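Local coordinates for protein GH26A (Muricauda sp. MAR_2010_75, PDB 6Q75) that probably hydrolyses beta-linked polysaccharides such as beta-mannans, as a glycoside hydrolase of family 26, at residues E55-F60 with G88-K93; T77-N82 with V158-L163. One frame throughout, in Å; residues are numbered along the deposited sequence.

Contact 1. Residues E55-F60 with G88-K93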
loop_
_atom_site.group_PDB
_atom_site.type_symbol
_atom_site.label_atom_id
_atom_site.label_comp_id
_atom_site.label_asym_id
_atom_site.label_seq_id
_atom_site.Cartn_x
_atom_site.Cartn_y
_atom_site.Cartn_z
ATOM N N GLU A 55 -6.667 1.629 14.875
ATOM C CA GLU A 55 -7.405 1.814 16.130
ATOM C C GLU A 55 -8.792 2.396 15.887
ATOM O O GLU A 55 -9.753 2.070 16.599
ATOM C CB GLU A 55 -6.617 2.727 17.070
ATOM C CG GLU A 55 -5.416 2.052 17.724
ATOM C CD GLU A 55 -4.107 2.326 16.996
ATOM O OE1 GLU A 55 -4.125 2.500 15.752
ATOM O OE2 GLU A 55 -3.049 2.359 17.683
ATOM N N ASN A 56 -8.902 3.302 14.925
ATOM C CA ASN A 56 -10.181 3.880 14.504
ATOM C C ASN A 56 -10.126 3.940 12.988
ATOM O O ASN A 56 -9.742 4.961 12.393
ATOM C CB ASN A 56 -10.394 5.263 15.128
ATOM C CG ASN A 56 -10.344 5.229 16.629
ATOM O OD1 ASN A 56 -9.288 5.444 17.235
ATOM N ND2 ASN A 56 -11.481 4.957 17.247
ATOM N N PRO A 57 -10.461 2.833 12.322
ATOM C CA PRO A 57 -10.019 2.614 10.936
ATOM C C PRO A 57 -10.734 3.448 9.890
ATOM O O PRO A 57 -10.376 3.347 8.714
ATOM C CB PRO A 57 -10.289 1.113 10.715
ATOM C CG PRO A 57 -11.302 0.746 11.760
ATOM C CD PRO A 57 -11.053 1.628 12.936
ATOM N N SER A 58 -11.710 4.278 10.268
ATOM C CA SER A 58 -12.319 5.217 9.339
ATOM C C SER A 58 -12.247 6.661 9.833
ATOM O O SER A 58 -12.830 7.553 9.201
ATOM C CB SER A 58 -13.766 4.808 9.070
ATOM O OG SER A 58 -13.818 3.644 8.260
ATOM N N SER A 59 -11.522 6.932 10.928
ATOM C CA SER A 59 -11.622 8.247 11.548
ATOM C C SER A 59 -11.133 9.349 10.613
ATOM O O SER A 59 -11.756 10.415 10.528
ATOM C CB SER A 59 -10.854 8.283 12.873
ATOM O OG SER A 59 -9.457 8.128 12.685
ATOM N N PHE A 60 -10.031 9.125 9.903
ATOM C CA PHE A 60 -9.543 10.160 9.002
ATOM C C PHE A 60 -10.181 10.097 7.621
ATOM O O PHE A 60 -10.276 11.138 6.955
ATOM C CB PHE A 60 -8.018 10.109 8.918
ATOM C CG PHE A 60 -7.376 10.450 10.227
ATOM C CD1 PHE A 60 -7.393 11.763 10.686
ATOM C CD2 PHE A 60 -6.837 9.454 11.040
ATOM C CE1 PHE A 60 -6.851 12.092 11.915
ATOM C CE2 PHE A 60 -6.285 9.780 12.284
ATOM C CZ PHE A 60 -6.298 11.095 12.719
ATOM N N GLY A 88 -6.840 -7.427 13.436
ATOM C CA GLY A 88 -7.357 -7.920 12.169
ATOM C C GLY A 88 -8.874 -7.961 12.096
ATOM O O GLY A 88 -9.456 -7.595 11.072
ATOM N N GLU A 89 -9.537 -8.455 13.152
ATOM C CA GLU A 89 -10.998 -8.553 13.101
ATOM C C GLU A 89 -11.650 -7.176 12.956
ATOM O O GLU A 89 -12.609 -7.006 12.191
ATOM C CB GLU A 89 -11.510 -9.290 14.334
ATOM C CG GLU A 89 -11.372 -10.801 14.172
ATOM C CD GLU A 89 -12.065 -11.605 15.265
ATOM O OE1 GLU A 89 -11.354 -12.263 16.058
ATOM O OE2 GLU A 89 -13.317 -11.599 15.322
ATOM N N ARG A 90 -11.140 -6.181 13.685
ATOM C CA ARG A 90 -11.682 -4.827 13.582
ATOM C C ARG A 90 -11.469 -4.248 12.179
ATOM O O ARG A 90 -12.344 -3.558 11.643
ATOM C CB ARG A 90 -11.028 -3.942 14.647
ATOM C CG ARG A 90 -11.448 -2.492 14.641
ATOM C CD ARG A 90 -10.873 -1.741 15.859
ATOM N NE ARG A 90 -9.410 -1.589 15.819
ATOM C CZ ARG A 90 -8.562 -2.291 16.575
ATOM N NH1 ARG A 90 -9.023 -3.207 17.425
ATOM N NH2 ARG A 90 -7.250 -2.094 16.475
ATOM N N ILE A 91 -10.303 -4.508 11.586
ATOM C CA ILE A 91 -10.006 -4.047 10.230
ATOM C C ILE A 91 -10.941 -4.717 9.233
ATOM O O ILE A 91 -11.498 -4.074 8.336
ATOM C CB ILE A 91 -8.538 -4.354 9.885
ATOM C CG1 ILE A 91 -7.598 -3.521 10.741
ATOM C CG2 ILE A 91 -8.264 -4.206 8.377
ATOM C CD1 ILE A 91 -6.194 -4.085 10.753
ATOM N N VAL A 92 -11.126 -6.028 9.374
ATOM C CA VAL A 92 -11.935 -6.744 8.391
ATOM C C VAL A 92 -13.365 -6.237 8.419
ATOM O O VAL A 92 -13.988 -6.016 7.365
ATOM C CB VAL A 92 -11.878 -8.261 8.648
ATOM C CG1 VAL A 92 -12.987 -8.950 7.857
ATOM C CG2 VAL A 92 -10.530 -8.819 8.250
ATOM N N LYS A 93 -13.902 -6.015 9.621
ATOM C CA LYS A 93 -15.288 -5.576 9.737
ATOM C C LYS A 93 -15.484 -4.221 9.086
ATOM O O LYS A 93 -16.495 -3.987 8.417
ATOM C CB LYS A 93 -15.714 -5.507 11.201
ATOM C CG LYS A 93 -17.212 -5.247 11.395
#
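P57 and R90 meet where the turn ahead of helix 59-68 passes the first turns of helix 88-100; the CA atoms of P57 and I91 come within 6.7 Å, the nearest backbone approach. Residues N56 to S59 form a type I beta turn, closed by S59 N donating to N56 O at 3.0 Å. P57 takes its second position, where the ring's fixed phi of -74° is already close to what the turn needs, and its CB points toward the helix.

R90 reaches across from the helix. CG lies anti to the backbone N (chi1 178°) and the next torsion is also extended, which carries the chain outward until it bends at chi3. Its methylene part runs by the proline ring, with R90 CG 4.3 Å from P57 CG. The guanidinium end arrives beside the backbone of E55: R90 NE is 3.8 Å from E55 O, reached obliquely, and R90 NH2 is 3.9 Å from E55 CA. NE donates to the carbonyl of N54, one residue earlier.

The carboxylate of E55 turns instead to N82, and E55 OE1 stays 5.6 Å from R90 NH2. Any attraction between these opposite charges acts at long range and is probably modest at this surface; hydrogen bonding to the adjoining chain and aliphatic packing let the arginine join loop to helix.

Contact 2. Residues T77-N82 with V158-L163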
loop_
_atom_site.group_PDB
_atom_site.type_symbol
_atom_site.label_atom_id
_atom_site.label_comp_id
_atom_site.label_asym_id
_atom_site.label_seq_id
_atom_site.Cartn_x
_atom_site.Cartn_y
_atom_site.Cartn_z
ATOM N N THR A 77 -6.286 1.215 5.558
ATOM C CA THR A 77 -5.734 1.116 6.910
ATOM C C THR A 77 -4.616 0.073 6.868
ATOM O O THR A 77 -4.078 -0.222 5.793
ATOM C CB THR A 77 -6.830 0.869 7.976
ATOM O OG1 THR A 77 -6.260 1.047 9.299
ATOM C CG2 THR A 77 -7.473 -0.517 7.850
ATOM N N ASP A 78 -4.223 -0.429 8.049
ATOM C CA ASP A 78 -2.911 -1.041 8.268
ATOM C C ASP A 78 -3.072 -2.160 9.287
ATOM O O ASP A 78 -3.755 -1.980 10.303
ATOM C CB ASP A 78 -1.954 0.070 8.756
ATOM C CG ASP A 78 -0.534 -0.381 9.104
ATOM O OD1 ASP A 78 -0.109 -1.548 8.937
ATOM O OD2 ASP A 78 0.221 0.544 9.505
ATOM N N PHE A 79 -2.466 -3.313 9.012
ATOM C CA PHE A 79 -2.557 -4.446 9.921
ATOM C C PHE A 79 -1.621 -4.331 11.127
ATOM O O PHE A 79 -1.601 -5.235 11.973
ATOM C CB PHE A 79 -2.266 -5.741 9.162
ATOM C CG PHE A 79 -3.470 -6.324 8.467
ATOM C CD1 PHE A 79 -4.415 -7.066 9.177
ATOM C CD2 PHE A 79 -3.643 -6.168 7.101
ATOM C CE1 PHE A 79 -5.526 -7.607 8.552
ATOM C CE2 PHE A 79 -4.753 -6.731 6.446
ATOM C CZ PHE A 79 -5.694 -7.457 7.179
ATOM N N TYR A 80 -0.865 -3.240 11.226
ATOM C CA TYR A 80 0.101 -3.039 12.301
ATOM C C TYR A 80 -0.438 -3.452 13.669
ATOM O O TYR A 80 -1.372 -2.842 14.200
ATOM C CB TYR A 80 0.521 -1.567 12.330
ATOM C CG TYR A 80 1.655 -1.227 13.270
ATOM C CD1 TYR A 80 2.497 -2.213 13.798
ATOM C CD2 TYR A 80 1.915 0.096 13.603
ATOM C CE1 TYR A 80 3.550 -1.862 14.666
ATOM C CE2 TYR A 80 2.945 0.439 14.457
ATOM C CZ TYR A 80 3.764 -0.532 14.979
ATOM O OH TYR A 80 4.796 -0.155 15.835
ATOM N N TRP A 81 0.152 -4.490 14.249
ATOM C CA TRP A 81 -0.227 -4.933 15.584
ATOM C C TRP A 81 0.667 -4.185 16.568
ATOM O O TRP A 81 1.718 -4.662 16.996
ATOM C CB TRP A 81 -0.071 -6.445 15.693
ATOM C CG TRP A 81 -0.559 -7.048 16.922
ATOM C CD1 TRP A 81 -0.774 -6.449 18.140
ATOM C CD2 TRP A 81 -0.863 -8.427 17.091
ATOM N NE1 TRP A 81 -1.208 -7.393 19.056
ATOM C CE2 TRP A 81 -1.264 -8.611 18.432
ATOM C CE3 TRP A 81 -0.838 -9.527 16.233
ATOM C CZ2 TRP A 81 -1.637 -9.864 18.935
ATOM C CZ3 TRP A 81 -1.206 -10.779 16.740
ATOM C CH2 TRP A 81 -1.605 -10.924 18.074
ATOM N N ASN A 82 0.252 -2.964 16.901
ATOM C CA ASN A 82 1.045 -2.133 17.797
ATOM C C ASN A 82 0.488 -2.070 19.207
ATOM O O ASN A 82 1.182 -1.573 20.094
ATOM C CB ASN A 82 1.149 -0.699 17.245
ATOM C CG ASN A 82 -0.203 -0.030 17.135
ATOM O OD1 ASN A 82 -1.137 -0.569 16.534
ATOM N ND2 ASN A 82 -0.310 1.165 17.682
ATOM N N VAL A 158 -5.220 -14.963 7.724
ATOM C CA VAL A 158 -6.552 -15.405 8.129
ATOM C C VAL A 158 -7.583 -14.308 7.883
ATOM O O VAL A 158 -8.749 -14.589 7.575
ATOM C CB VAL A 158 -6.550 -15.852 9.602
ATOM C CG1 VAL A 158 -5.723 -17.107 9.765
ATOM C CG2 VAL A 158 -6.021 -14.766 10.490
ATOM N N HIS A 159 -7.172 -13.055 8.001
ATOM C CA HIS A 159 -8.094 -11.947 7.779
ATOM C C HIS A 159 -8.240 -11.646 6.291
ATOM O O HIS A 159 -9.346 -11.354 5.820
ATOM C CB HIS A 159 -7.604 -10.731 8.575
ATOM C CG HIS A 159 -7.486 -11.010 10.043
ATOM N ND1 HIS A 159 -8.556 -11.429 10.809
ATOM C CD2 HIS A 159 -6.404 -11.041 10.864
ATOM C CE1 HIS A 159 -8.149 -11.662 12.045
ATOM N NE2 HIS A 159 -6.848 -11.443 12.104
ATOM N N LEU A 160 -7.154 -11.754 5.524
ATOM C CA LEU A 160 -7.295 -11.636 4.075
ATOM C C LEU A 160 -8.228 -12.706 3.523
ATOM O O LEU A 160 -8.987 -12.450 2.577
ATOM C CB LEU A 160 -5.920 -11.722 3.412
ATOM C CG LEU A 160 -4.965 -10.573 3.768
ATOM C CD1 LEU A 160 -3.577 -10.790 3.184
ATOM C CD2 LEU A 160 -5.510 -9.182 3.334
ATOM N N LYS A 161 -8.232 -13.895 4.142
ATOM C CA LYS A 161 -9.094 -14.969 3.671
ATOM C C LYS A 161 -10.550 -14.686 4.005
ATOM O O LYS A 161 -11.444 -15.020 3.223
ATOM C CB LYS A 161 -8.670 -16.287 4.331
ATOM C CG LYS A 161 -7.602 -17.071 3.622
ATOM C CD LYS A 161 -7.129 -18.206 4.557
ATOM C CE LYS A 161 -6.374 -19.301 3.826
ATOM N NZ LYS A 161 -5.930 -20.372 4.785
ATOM N N LYS A 162 -10.808 -14.039 5.139
ATOM C CA LYS A 162 -12.170 -13.613 5.430
ATOM C C LYS A 162 -12.633 -12.558 4.424
ATOM O O LYS A 162 -13.793 -12.567 3.982
ATOM C CB LYS A 162 -12.245 -13.084 6.860
ATOM C CG LYS A 162 -13.616 -12.605 7.275
ATOM N N LEU A 163 -11.730 -11.671 4.018
ATOM C CA LEU A 163 -12.086 -10.670 3.008
ATOM C C LEU A 163 -12.354 -11.322 1.650
ATOM O O LEU A 163 -13.255 -10.897 0.923
ATOM C CB LEU A 163 -10.975 -9.622 2.926
ATOM C CG LEU A 163 -10.942 -8.692 4.143
ATOM C CD1 LEU A 163 -9.607 -7.989 4.256
ATOM C CD2 LEU A 163 -12.052 -7.649 4.043
#
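F79 of the loop after strand 74-78 faces H159 and L160 of helix 144-165 in a (beta/alpha)8-barrel, the fold of family 26, and the closest CA atoms, those of F79 and H159, are 9.6 Å apart. So wide a gap between backbones calls for a large side chain, and the phenylalanine spans it, its CB directed at the helix.

The far end of the ring does the touching. F79 CE1 lies 3.8 Å from H159 CB, and F79 CE2, on the other side of CZ, is 4.0 Å from L160 CD2. Both approach the ring obliquely. L160 has CG anti to its carbonyl carbon (chi1 -64°) and an extended chi2 (175°), which bring CD2 to the ring although CB does not point at the loop; a branched apolar chain suits this buried aromatic partner. H159 sets its CB carbon, not its polar imidazole nitrogens, against the phenyl ring. I91 of helix 88-100 and L107 of strand 104-108 add to the apolar surroundings.

D78 shapes the loop bearing F79. D78 OD2 hydrogen-bonds to H110, and its other oxygen, OD1, closes an Asx turn: Y80 N donates to D78 OD1 over 2.9 Å, with an N-H...O angle of 146°, meeting that oxygen from well above the carboxylate plane.

How the contacts relate
Contacts 1 and 2 lie about 9 Å apart, centre to centre, on the same side of the chain's centre. Their segments alternate in sequence: 55-60, 77-82, 88-93, then 158-163, so the strand and loop of contact 2 fall between the two partners of contact 1. Helix 88-100 links them in space as well: V92 CG2 packs 3.5 Å from H159 CB, and I91 CD1 lies 3.3 Å from D78 O. On the loop side, a probable hydrogen bond from N82 to E55 bridges the contacts. The loops after strands 46-51 and 74-78 lie at the C-terminal strand ends, where (beta/alpha)8 enzymes carry their active sites, and the contacts hold them against outer helices.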